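Local coordinates for protein angiotensin-converting enzyme (Anopheles gambiae, PDB 6S1Y) that probably acts as a zinc-dependent dipeptidyl carboxypeptidase of the angiotensin-converting enzyme family, removing dipeptides from the C-terminal end of peptide substrates, at residues A81-K84 against R85-K88; L152-Y155 against W156-Y160; P398-L401 against K402-L406; A96-P99 against A100-K104. All coordinates share one frame; numbering follows the deposited sequence.

How the contacts relate
The four contacts are each local, made within one short piece of chain, and all belong to the angiotensin-converting enzyme fold. In chain order come contact 1 on helix 81-90, contact 4 at the start of helix 100-119, contact 2 on helix 149-163, and contact 3 closing helix 398-403. Contacts 1 and 4 sit on consecutive helices, their centres about 26 Å apart. Contacts 3 and 4 are the most distant pair, about 52 Å between centres; contacts 1 and 2, about 50 Å apart between centres, likewise lie on opposite sides of the chain's centre. None touches another. Contact 2 approaches the bound glutamate dipeptide, the Trp159 side chain lying about 11 Å from it.

Contact 1. Residues A81-K84 against R85-K88; sequences ATLK and RRIK
Leu83 and Arg86 meet side chain to side chain one helical turn apart, and Leu83 also meets Ile87, four residues on, all at the start of helix 81-90. The backbone supplies the frame: Arg85 N, Arg86 N, Ile87 N and Lys88 N each donate to the carbonyl four residues earlier, from Ala81 O to Lys84 O. The Ile87 N to Leu83 O bond is 3.2 Å long. Apolar contact comes next. CG of Leu83 lies 4.1 Å from CD1 of Ile87, the two side chains crossing at a slant. Both residues are buried and reach helix 12-42, where Ile87 touches Val19, so branched hydrocarbon suits them. The third kind is methyl against guanidinium. Arg86 sets off beside its own backbone N (chi1 -74°), which lays CG and CD along Thr82 O, with CD 3.5 Å from that oxygen; the bend at chi3 (67°) then turns the guanidinium toward Leu83, and NH1 stands 3.4 Å from CD1 of Leu83. Its NE forms a salt bridge to Glu23 of helix 12-42. Arg85 takes another course, extended from CG to NE, with NH2 hydrogen-bonded to Ser550 O. The long arginine chains thus give aliphatic carbon to the helix and send their guanidinium groups to partners on other parts of the chain; the salt bridge ties this helix to helix 12-42 and probably favours the ionised form of Glu23.

Contact 2. Residues L152-Y155 against W156-Y160; sequences LKYY and WVQWY
Leu152 O accepts the N-H of Trp156 at 2.9 Å, opening a run of four successive helical bonds in the middle of helix 149-163. The buried Leu152 side chain turns to Phe143 on helix 135-145. Lys153 follows, its carbonyl taking the N-H of Val157 almost straight. Val157 CG2 sits 3.3 Å from that same Lys153 O, and the lysine's ammonium goes to Glu150, one turn back, in a salt bridge. Tyr154 carries the main side-chain contact. Its ring swings to the side of its carbonyl carbon (chi1 164°) and lies under Gln158, whose CG stands over one face, 3.7 Å from the ring centroid, in a CH-pi contact. A bend at chi2 (-76°) brings the glutamine amide back beside the ring; its plane lies 25° from that of the ring, and NE2 comes 3.5 Å from CE1 of Tyr154. Glutamine suits the place because its methylenes can pack on an aromatic face while the amide stays at the rim. The Tyr154 hydroxyl bonds to Cys123 O. Tyr155 takes the N-H of Trp159 on its carbonyl at 2.8 Å; its ring is buried, with OH bonded to Tyr125 N, and one of its faces is met by Tyr154 CD2. Both tyrosine hydroxyls are therefore anchored near the Cys123-Cys131 disulfide, and the bond to Cys123 O probably limits rotation of the Tyr154 ring, on whose face Gln158 CG rests.

Contact 3. Residues P398-L401 against K402-L406; sequences PKHL and KKVGL
A Schellman motif ends the short helix 398-403, near the surface of the fold, and the contact is the last turn of that helix meeting the chain that leaves it. Leu401 O receives the N-H of Leu406 at 2.8 Å, while Gly405 N bonds back to Lys402 O; the positive phi of Gly405 (81°) turns the chain out of the helix, a conformation a residue without a side chain adopts easily. Ahead of the cap, ordinary helical bonds run from Lys402 N to Pro398 O, from Lys403 N to Lys399 O and from Val404 N to His400 O. Pro398 suits the first turn, where its missing N-H costs nothing. Of the side chains, Leu401 and Leu406 approach loosely across the cap, CD2 to CD1 at 4.4 Å. His400 and Val404 cross one turn apart, with Val404 CG1 3.6 Å from NE2 of the imidazole. Lys399 and Lys403 run alongside each other in the same direction: NZ of Lys403 is 4.0 Å from CD of Lys399, but the two NZ atoms stay 6.0 Å apart. Each has an acid: Lys399 pairs with Glu517, its NZ also hydrogen-bonding to Asn529 O, and Lys403 pairs with Asp531, whose OD2 takes a hydrogen bond from His400 ND1. Asp531 thus accepts from both Lys403 and His400 at once, which probably offsets the lysine charge.

Contact 4. Residues A96-P99 against A100-K104; sequences AALP and ADQFK
Asp101 and Pro99 meet in the first turn of helix 100-119, where Pro99 holds the N-cap position and Ala100 is the first helical residue, a small one that fits easily there. Asp101 CG lies between its backbone N and carbonyl carbon (chi1 55°), and this turns the carboxylate back toward Pro99, two residues earlier, with OD1 3.3 Å from CB of Pro99. An acidic residue in the first turn is well placed for the helix dipole, whose positive end would probably steady its negative charge. Gln102 points its side chain back to the proline as well. It extends beyond CG and brings OE1 to 3.0 Å from CG of Pro99, a close approach of amide oxygen to ring carbon, while its aliphatic part faces Leu98, CB to CB at 4.2 Å. Gln102 also touches Leu177 and Arg184 of helix 168-184. Phe103 gives the turn its backbone bond, its N-H reaching Pro99 O at 2.9 Å, in the carbonyl plane and with an angle of 163°. Its side chain runs to the side of its carbonyl carbon (chi1 -180°), which puts the ring edge toward the 3-10 turn, CE1 being 3.9 Å from Ala96 N. The buried ring also meets Ala56 and Ala60 of helix 46-70, where small alanines admit a large aromatic. Leu98 CB adds apolar contact with Phe103 CB at 4.4 Å. The whole is a helix N-terminus with proline as N-cap, flanked by an apolar contact between the residue before the cap and the fourth residue after it, the pattern known as a hydrophobic staple.

Contact 1. Residues A81-K84 against R85-K88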
loop_
_atom_site.group_PDB
_atom_site.type_symbol
_atom_site.label_atom_id
_atom_site.label_comp_id
_atom_site.label_asym_id
_atom_site.label_seq_id
_atom_site.Cartn_x
_atom_site.Cartn_y
_atom_site.Cartn_z
ATOM N N ALA A 81 -10.461 25.741 -17.894
ATOM C CA ALA A 81 -9.523 24.629 -17.769
ATOM C C ALA A 81 -10.163 23.456 -17.038
ATOM O O ALA A 81 -9.964 22.295 -17.416
ATOM C CB ALA A 81 -8.259 25.087 -17.045
ATOM N N THR A 82 -10.940 23.743 -15.989
ATOM C CA THR A 82 -11.680 22.699 -15.291
ATOM C C THR A 82 -12.506 21.861 -16.260
ATOM O O THR A 82 -12.658 20.645 -16.070
ATOM C CB THR A 82 -12.585 23.327 -14.229
ATOM O OG1 THR A 82 -11.824 24.239 -13.425
ATOM C CG2 THR A 82 -13.204 22.258 -13.331
ATOM N N LEU A 83 -13.041 22.491 -17.311
ATOM C CA LEU A 83 -13.900 21.779 -18.247
ATOM C C LEU A 83 -13.091 20.870 -19.164
ATOM O O LEU A 83 -13.477 19.722 -19.405
ATOM C CB LEU A 83 -14.715 22.761 -19.085
ATOM C CG LEU A 83 -15.894 22.096 -19.801
ATOM C CD1 LEU A 83 -17.035 21.903 -18.810
ATOM C CD2 LEU A 83 -16.355 22.881 -21.010
ATOM N N LYS A 84 -11.981 21.384 -19.710
ATOM C CA LYS A 84 -11.090 20.537 -20.490
ATOM C C LYS A 84 -10.713 19.289 -19.706
ATOM O O LYS A 84 -10.576 18.199 -20.272
ATOM C CB LYS A 84 -9.820 21.302 -20.874
ATOM C CG LYS A 84 -10.005 22.457 -21.843
ATOM C CD LYS A 84 -8.643 22.962 -22.329
ATOM C CE LYS A 84 -8.709 24.396 -22.837
ATOM N NZ LYS A 84 -7.495 24.794 -23.613
ATOM N N ARG A 85 -10.533 19.440 -18.394
ATOM C CA ARG A 85 -10.061 18.336 -17.567
ATOM C C ARG A 85 -11.161 17.313 -17.334
ATOM O O ARG A 85 -10.891 16.110 -17.259
ATOM C CB ARG A 85 -9.544 18.885 -16.242
ATOM C CG ARG A 85 -8.648 17.956 -15.467
ATOM C CD ARG A 85 -8.165 18.633 -14.182
ATOM N NE ARG A 85 -7.574 17.673 -13.263
ATOM C CZ ARG A 85 -6.341 17.189 -13.369
ATOM N NH1 ARG A 85 -5.561 17.577 -14.362
ATOM N NH2 ARG A 85 -5.898 16.307 -12.481
ATOM N N ARG A 86 -12.407 17.770 -17.204
ATOM C CA ARG A 86 -13.518 16.843 -17.033
ATOM C C ARG A 86 -13.711 15.988 -18.270
ATOM O O ARG A 86 -14.065 14.810 -18.154
ATOM C CB ARG A 86 -14.794 17.616 -16.714
ATOM C CG ARG A 86 -14.847 18.168 -15.294
ATOM C CD ARG A 86 -15.825 19.343 -15.171
ATOM N NE ARG A 86 -17.215 18.940 -15.362
ATOM C CZ ARG A 86 -18.220 19.785 -15.580
ATOM N NH1 ARG A 86 -17.997 21.093 -15.643
ATOM N NH2 ARG A 86 -19.453 19.320 -15.744
ATOM N N ILE A 87 -13.465 16.552 -19.449
ATOM C CA ILE A 87 -13.663 15.807 -20.686
ATOM C C ILE A 87 -12.542 14.795 -20.891
ATOM O O ILE A 87 -12.779 13.686 -21.383
ATOM C CB ILE A 87 -13.765 16.776 -21.880
ATOM C CG1 ILE A 87 -15.077 17.562 -21.819
ATOM C CG2 ILE A 87 -13.660 16.013 -23.198
ATOM C CD1 ILE A 87 -14.952 18.975 -22.331
ATOM N N LYS A 88 -11.305 15.162 -20.539
ATOM C CA LYS A 88 -10.182 14.242 -20.703
ATOM C C LYS A 88 -10.313 13.030 -19.785
ATOM O O LYS A 88 -10.087 11.893 -20.214
ATOM C CB LYS A 88 -8.867 14.977 -20.435
ATOM C CG LYS A 88 -7.605 14.126 -20.633
ATOM C CD LYS A 88 -6.333 14.874 -20.197
ATOM C CE LYS A 88 -6.176 14.910 -18.671
ATOM N NZ LYS A 88 -5.769 16.256 -18.154
#

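Contact 2. Residues L152-Y155 against W156-Y160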
loop_
_atom_site.group_PDB
_atom_site.type_symbol
_atom_site.label_atom_id
_atom_site.label_comp_id
_atom_site.label_asym_id
_atom_site.label_seq_id
_atom_site.Cartn_x
_atom_site.Cartn_y
_atom_site.Cartn_z
ATOM N N LEU A 152 9.085 -21.657 9.801
ATOM C CA LEU A 152 8.931 -20.530 8.891
ATOM C C LEU A 152 9.232 -20.935 7.451
ATOM O O LEU A 152 8.505 -20.560 6.528
ATOM C CB LEU A 152 9.847 -19.396 9.339
ATOM C CG LEU A 152 9.444 -18.813 10.694
ATOM C CD1 LEU A 152 10.607 -18.018 11.247
ATOM C CD2 LEU A 152 8.234 -17.945 10.550
ATOM N N LYS A 153 10.283 -21.725 7.241
ATOM C CA LYS A 153 10.627 -22.128 5.882
ATOM C C LYS A 153 9.530 -22.991 5.259
ATOM O O LYS A 153 9.143 -22.781 4.099
ATOM C CB LYS A 153 11.968 -22.857 5.893
ATOM C CG LYS A 153 12.263 -23.597 4.627
ATOM C CD LYS A 153 13.740 -23.906 4.511
ATOM C CE LYS A 153 14.185 -24.940 5.505
ATOM N NZ LYS A 153 15.677 -24.850 5.670
ATOM N N TYR A 154 8.989 -23.942 6.023
ATOM C CA TYR A 154 7.880 -24.759 5.533
ATOM C C TYR A 154 6.720 -23.885 5.068
ATOM O O TYR A 154 6.223 -24.034 3.947
ATOM C CB TYR A 154 7.419 -25.738 6.628
ATOM C CG TYR A 154 6.045 -26.364 6.391
ATOM C CD1 TYR A 154 5.903 -27.485 5.593
ATOM C CD2 TYR A 154 4.901 -25.826 6.975
ATOM C CE1 TYR A 154 4.660 -28.054 5.373
ATOM C CE2 TYR A 154 3.659 -26.388 6.765
ATOM C CZ TYR A 154 3.544 -27.512 5.964
ATOM O OH TYR A 154 2.296 -28.078 5.742
ATOM N N TYR A 155 6.289 -22.937 5.898
ATOM C CA TYR A 155 5.135 -22.145 5.497
ATOM C C TYR A 155 5.469 -21.225 4.338
ATOM O O TYR A 155 4.617 -20.949 3.493
ATOM C CB TYR A 155 4.584 -21.341 6.670
ATOM C CG TYR A 155 3.836 -22.189 7.691
ATOM C CD1 TYR A 155 2.611 -22.801 7.384
ATOM C CD2 TYR A 155 4.354 -22.371 8.970
ATOM C CE1 TYR A 155 1.938 -23.571 8.325
ATOM C CE2 TYR A 155 3.699 -23.141 9.899
ATOM C CZ TYR A 155 2.492 -23.733 9.587
ATOM O OH TYR A 155 1.864 -24.487 10.551
ATOM N N TRP A 156 6.688 -20.689 4.305
ATOM C CA TRP A 156 7.087 -19.863 3.163
ATOM C C TRP A 156 6.970 -20.665 1.873
ATOM O O TRP A 156 6.331 -20.226 0.909
ATOM C CB TRP A 156 8.507 -19.342 3.370
ATOM C CG TRP A 156 8.950 -18.315 2.382
ATOM C CD1 TRP A 156 9.086 -16.974 2.601
ATOM C CD2 TRP A 156 9.340 -18.537 1.025
ATOM N NE1 TRP A 156 9.543 -16.342 1.452
ATOM C CE2 TRP A 156 9.704 -17.281 0.476
ATOM C CE3 TRP A 156 9.422 -19.678 0.210
ATOM C CZ2 TRP A 156 10.112 -17.133 -0.851
ATOM C CZ3 TRP A 156 9.835 -19.527 -1.120
ATOM C CH2 TRP A 156 10.181 -18.266 -1.628
ATOM N N VAL A 157 7.527 -21.883 1.874
ATOM C CA VAL A 157 7.473 -22.757 0.702
ATOM C C VAL A 157 6.034 -23.122 0.342
ATOM O O VAL A 157 5.645 -23.091 -0.834
ATOM C CB VAL A 157 8.320 -24.015 0.939
ATOM C CG1 VAL A 157 8.062 -25.061 -0.165
ATOM C CG2 VAL A 157 9.809 -23.630 1.023
ATOM N N GLN A 158 5.231 -23.502 1.340
ATOM C CA GLN A 158 3.817 -23.779 1.100
ATOM C C GLN A 158 3.125 -22.595 0.441
ATOM O O GLN A 158 2.428 -22.747 -0.570
ATOM C CB GLN A 158 3.128 -24.111 2.417
ATOM C CG GLN A 158 3.537 -25.453 2.992
ATOM C CD GLN A 158 2.889 -26.604 2.271
ATOM O OE1 GLN A 158 1.686 -26.568 1.951
ATOM N NE2 GLN A 158 3.667 -27.643 2.013
ATOM N N TRP A 159 3.303 -21.400 1.005
ATOM C CA TRP A 159 2.580 -20.239 0.507
ATOM C C TRP A 159 2.919 -19.961 -0.953
ATOM O O TRP A 159 2.022 -19.810 -1.794
ATOM C CB TRP A 159 2.884 -19.002 1.361
ATOM C CG TRP A 159 2.250 -17.775 0.763
ATOM C CD1 TRP A 159 2.865 -16.790 0.045
ATOM C CD2 TRP A 159 0.853 -17.435 0.788
ATOM N NE1 TRP A 159 1.944 -15.857 -0.379
ATOM C CE2 TRP A 159 0.706 -16.225 0.077
ATOM C CE3 TRP A 159 -0.283 -18.033 1.357
ATOM C CZ2 TRP A 159 -0.527 -15.604 -0.081
ATOM C CZ3 TRP A 159 -1.500 -17.421 1.196
ATOM C CH2 TRP A 159 -1.619 -16.223 0.472
ATOM N N TYR A 160 4.215 -19.859 -1.264
ATOM C CA TYR A 160 4.653 -19.481 -2.602
ATOM C C TYR A 160 4.347 -20.579 -3.617
ATOM O O TYR A 160 4.000 -20.284 -4.763
ATOM C CB TYR A 160 6.159 -19.156 -2.580
ATOM C CG TYR A 160 6.502 -17.756 -2.110
ATOM C CD1 TYR A 160 6.519 -17.427 -0.731
ATOM C CD2 TYR A 160 6.751 -16.742 -3.022
ATOM C CE1 TYR A 160 6.786 -16.115 -0.295
ATOM C CE2 TYR A 160 7.024 -15.428 -2.594
ATOM C CZ TYR A 160 7.059 -15.131 -1.244
ATOM O OH TYR A 160 7.356 -13.854 -0.871
#

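Contact 3. Residues P398-L401 against K402-L406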
loop_
_atom_site.group_PDB
_atom_site.type_symbol
_atom_site.label_atom_id
_atom_site.label_comp_id
_atom_site.label_asym_id
_atom_site.label_seq_id
_atom_site.Cartn_x
_atom_site.Cartn_y
_atom_site.Cartn_z
ATOM N N PRO A 398 5.374 7.887 21.137
ATOM C CA PRO A 398 5.124 7.679 22.568
ATOM C C PRO A 398 4.155 8.693 23.153
ATOM O O PRO A 398 3.292 8.328 23.954
ATOM C CB PRO A 398 6.525 7.795 23.180
ATOM C CG PRO A 398 7.442 7.413 22.094
ATOM C CD PRO A 398 6.815 7.954 20.828
ATOM N N LYS A 399 4.259 9.960 22.751
ATOM C CA LYS A 399 3.336 10.988 23.227
ATOM C C LYS A 399 1.879 10.547 23.080
ATOM O O LYS A 399 1.131 10.498 24.059
ATOM C CB LYS A 399 3.598 12.281 22.450
ATOM C CG LYS A 399 2.642 13.404 22.727
ATOM C CD LYS A 399 2.935 14.588 21.799
ATOM C CE LYS A 399 4.275 15.239 22.128
ATOM N NZ LYS A 399 4.694 16.201 21.065
ATOM N N HIS A 400 1.463 10.201 21.857
ATOM C CA HIS A 400 0.064 9.862 21.619
ATOM C C HIS A 400 -0.338 8.585 22.344
ATOM O O HIS A 400 -1.416 8.516 22.957
ATOM C CB HIS A 400 -0.189 9.720 20.120
ATOM C CG HIS A 400 -1.633 9.557 19.767
ATOM N ND1 HIS A 400 -2.464 10.631 19.525
ATOM C CD2 HIS A 400 -2.402 8.449 19.640
ATOM C CE1 HIS A 400 -3.682 10.191 19.254
ATOM N NE2 HIS A 400 -3.672 8.871 19.322
ATOM N N LEU A 401 0.504 7.556 22.283
ATOM C CA LEU A 401 0.157 6.296 22.927
ATOM C C LEU A 401 0.008 6.466 24.428
ATOM O O LEU A 401 -0.730 5.712 25.067
ATOM C CB LEU A 401 1.222 5.250 22.616
ATOM C CG LEU A 401 1.411 4.979 21.119
ATOM C CD1 LEU A 401 2.714 4.242 20.855
ATOM C CD2 LEU A 401 0.189 4.207 20.581
ATOM N N LYS A 402 0.725 7.427 25.014
ATOM C CA LYS A 402 0.539 7.723 26.435
ATOM C C LYS A 402 -0.802 8.417 26.665
ATOM O O LYS A 402 -1.577 8.008 27.535
ATOM C CB LYS A 402 1.710 8.562 26.955
ATOM C CG LYS A 402 2.927 7.724 27.354
ATOM C CD LYS A 402 3.915 8.494 28.234
ATOM C CE LYS A 402 4.943 9.253 27.409
ATOM N NZ LYS A 402 5.433 10.481 28.114
ATOM N N LYS A 403 -1.121 9.423 25.847
ATOM C CA LYS A 403 -2.425 10.079 25.920
ATOM C C LYS A 403 -3.563 9.060 26.001
ATOM O O LYS A 403 -4.373 9.081 26.931
ATOM C CB LYS A 403 -2.635 10.983 24.702
ATOM C CG LYS A 403 -2.014 12.360 24.795
ATOM C CD LYS A 403 -2.247 13.153 23.502
ATOM C CE LYS A 403 -1.258 14.322 23.385
ATOM N NZ LYS A 403 -1.068 14.789 21.978
ATOM N N VAL A 404 -3.642 8.160 25.005
ATOM C CA VAL A 404 -4.741 7.201 24.909
ATOM C C VAL A 404 -4.543 6.021 25.827
ATOM O O VAL A 404 -5.342 5.066 25.794
ATOM C CB VAL A 404 -4.920 6.713 23.455
ATOM C CG1 VAL A 404 -5.086 7.894 22.519
ATOM C CG2 VAL A 404 -3.722 5.852 23.011
ATOM N N GLY A 405 -3.506 6.030 26.647
ATOM C CA GLY A 405 -3.375 5.024 27.668
ATOM C C GLY A 405 -2.814 3.701 27.216
ATOM O O GLY A 405 -2.869 2.735 27.987
ATOM N N LEU A 406 -2.268 3.616 25.997
ATOM C CA LEU A 406 -1.757 2.345 25.514
ATOM C C LEU A 406 -0.307 2.117 25.890
ATOM O O LEU A 406 0.194 1.003 25.721
ATOM C CB LEU A 406 -1.891 2.245 24.005
ATOM C CG LEU A 406 -3.290 1.909 23.527
ATOM C CD1 LEU A 406 -3.413 2.153 22.048
ATOM C CD2 LEU A 406 -3.661 0.475 23.861
#

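Contact 4. Residues A96-P99 against A100-K104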
loop_
_atom_site.group_PDB
_atom_site.type_symbol
_atom_site.label_atom_id
_atom_site.label_comp_id
_atom_site.label_asym_id
_atom_site.label_seq_id
_atom_site.Cartn_x
_atom_site.Cartn_y
_atom_site.Cartn_z
ATOM N N ALA A 96 -11.358 -0.654 -20.655
ATOM C CA ALA A 96 -12.599 -0.600 -21.413
ATOM C C ALA A 96 -12.354 -0.346 -22.893
ATOM O O ALA A 96 -13.281 -0.502 -23.679
ATOM C CB ALA A 96 -13.530 0.475 -20.837
ATOM N N ALA A 97 -11.134 0.017 -23.297
ATOM C CA ALA A 97 -10.853 0.186 -24.717
ATOM C C ALA A 97 -10.900 -1.122 -25.490
ATOM O O ALA A 97 -10.924 -1.087 -26.721
ATOM C CB ALA A 97 -9.486 0.839 -24.921
ATOM N N LEU A 98 -10.925 -2.258 -24.821
ATOM C CA LEU A 98 -10.842 -3.515 -25.550
ATOM C C LEU A 98 -12.216 -3.954 -26.054
ATOM O O LEU A 98 -13.238 -3.656 -25.433
ATOM C CB LEU A 98 -10.268 -4.615 -24.660
ATOM C CG LEU A 98 -8.831 -4.486 -24.164
ATOM C CD1 LEU A 98 -8.670 -5.354 -22.916
ATOM C CD2 LEU A 98 -7.814 -4.888 -25.229
ATOM N N PRO A 99 -12.267 -4.680 -27.170
ATOM C CA PRO A 99 -13.523 -5.349 -27.531
ATOM C C PRO A 99 -13.983 -6.206 -26.359
ATOM O O PRO A 99 -13.170 -6.762 -25.613
ATOM C CB PRO A 99 -13.156 -6.193 -28.759
ATOM C CG PRO A 99 -11.645 -6.255 -28.774
ATOM C CD PRO A 99 -11.158 -5.013 -28.094
ATOM N N ALA A 100 -15.303 -6.302 -26.199
ATOM C CA ALA A 100 -15.864 -6.858 -24.976
ATOM C C ALA A 100 -15.377 -8.275 -24.714
ATOM O O ALA A 100 -15.220 -8.661 -23.553
ATOM C CB ALA A 100 -17.392 -6.830 -25.036
ATOM N N ASP A 101 -15.145 -9.072 -25.758
ATOM C CA ASP A 101 -14.675 -10.433 -25.522
ATOM C C ASP A 101 -13.314 -10.416 -24.836
ATOM O O ASP A 101 -13.082 -11.159 -23.877
ATOM C CB ASP A 101 -14.605 -11.221 -26.831
ATOM C CG ASP A 101 -13.760 -10.532 -27.863
ATOM O OD1 ASP A 101 -13.831 -9.285 -27.915
ATOM O OD2 ASP A 101 -13.019 -11.220 -28.602
ATOM N N GLN A 102 -12.404 -9.560 -25.316
ATOM C CA GLN A 102 -11.071 -9.473 -24.727
ATOM C C GLN A 102 -11.114 -8.800 -23.359
ATOM O O GLN A 102 -10.310 -9.134 -22.481
ATOM C CB GLN A 102 -10.128 -8.721 -25.670
ATOM C CG GLN A 102 -9.727 -9.484 -26.940
ATOM C CD GLN A 102 -8.688 -8.715 -27.772
ATOM O OE1 GLN A 102 -9.006 -7.707 -28.399
ATOM N NE2 GLN A 102 -7.437 -9.181 -27.753
ATOM N N PHE A 103 -12.033 -7.852 -23.163
ATOM C CA PHE A 103 -12.239 -7.262 -21.843
ATOM C C PHE A 103 -12.590 -8.335 -20.817
ATOM O O PHE A 103 -11.947 -8.447 -19.767
ATOM C CB PHE A 103 -13.337 -6.201 -21.932
ATOM C CG PHE A 103 -13.642 -5.505 -20.626
ATOM C CD1 PHE A 103 -12.975 -4.350 -20.271
ATOM C CD2 PHE A 103 -14.618 -5.997 -19.775
ATOM C CE1 PHE A 103 -13.248 -3.700 -19.082
ATOM C CE2 PHE A 103 -14.912 -5.341 -18.572
ATOM C CZ PHE A 103 -14.225 -4.192 -18.226
ATOM N N LYS A 104 -13.595 -9.153 -21.108
ATOM C CA LYS A 104 -13.979 -10.171 -20.141
ATOM C C LYS A 104 -12.903 -11.237 -20.007
ATOM O O LYS A 104 -12.799 -11.888 -18.958
ATOM C CB LYS A 104 -15.319 -10.791 -20.533
ATOM C CG LYS A 104 -16.424 -9.760 -20.694
ATOM C CD LYS A 104 -17.800 -10.420 -20.711
ATOM C CE LYS A 104 -18.703 -9.852 -21.804
ATOM N NZ LYS A 104 -19.647 -10.907 -22.278
#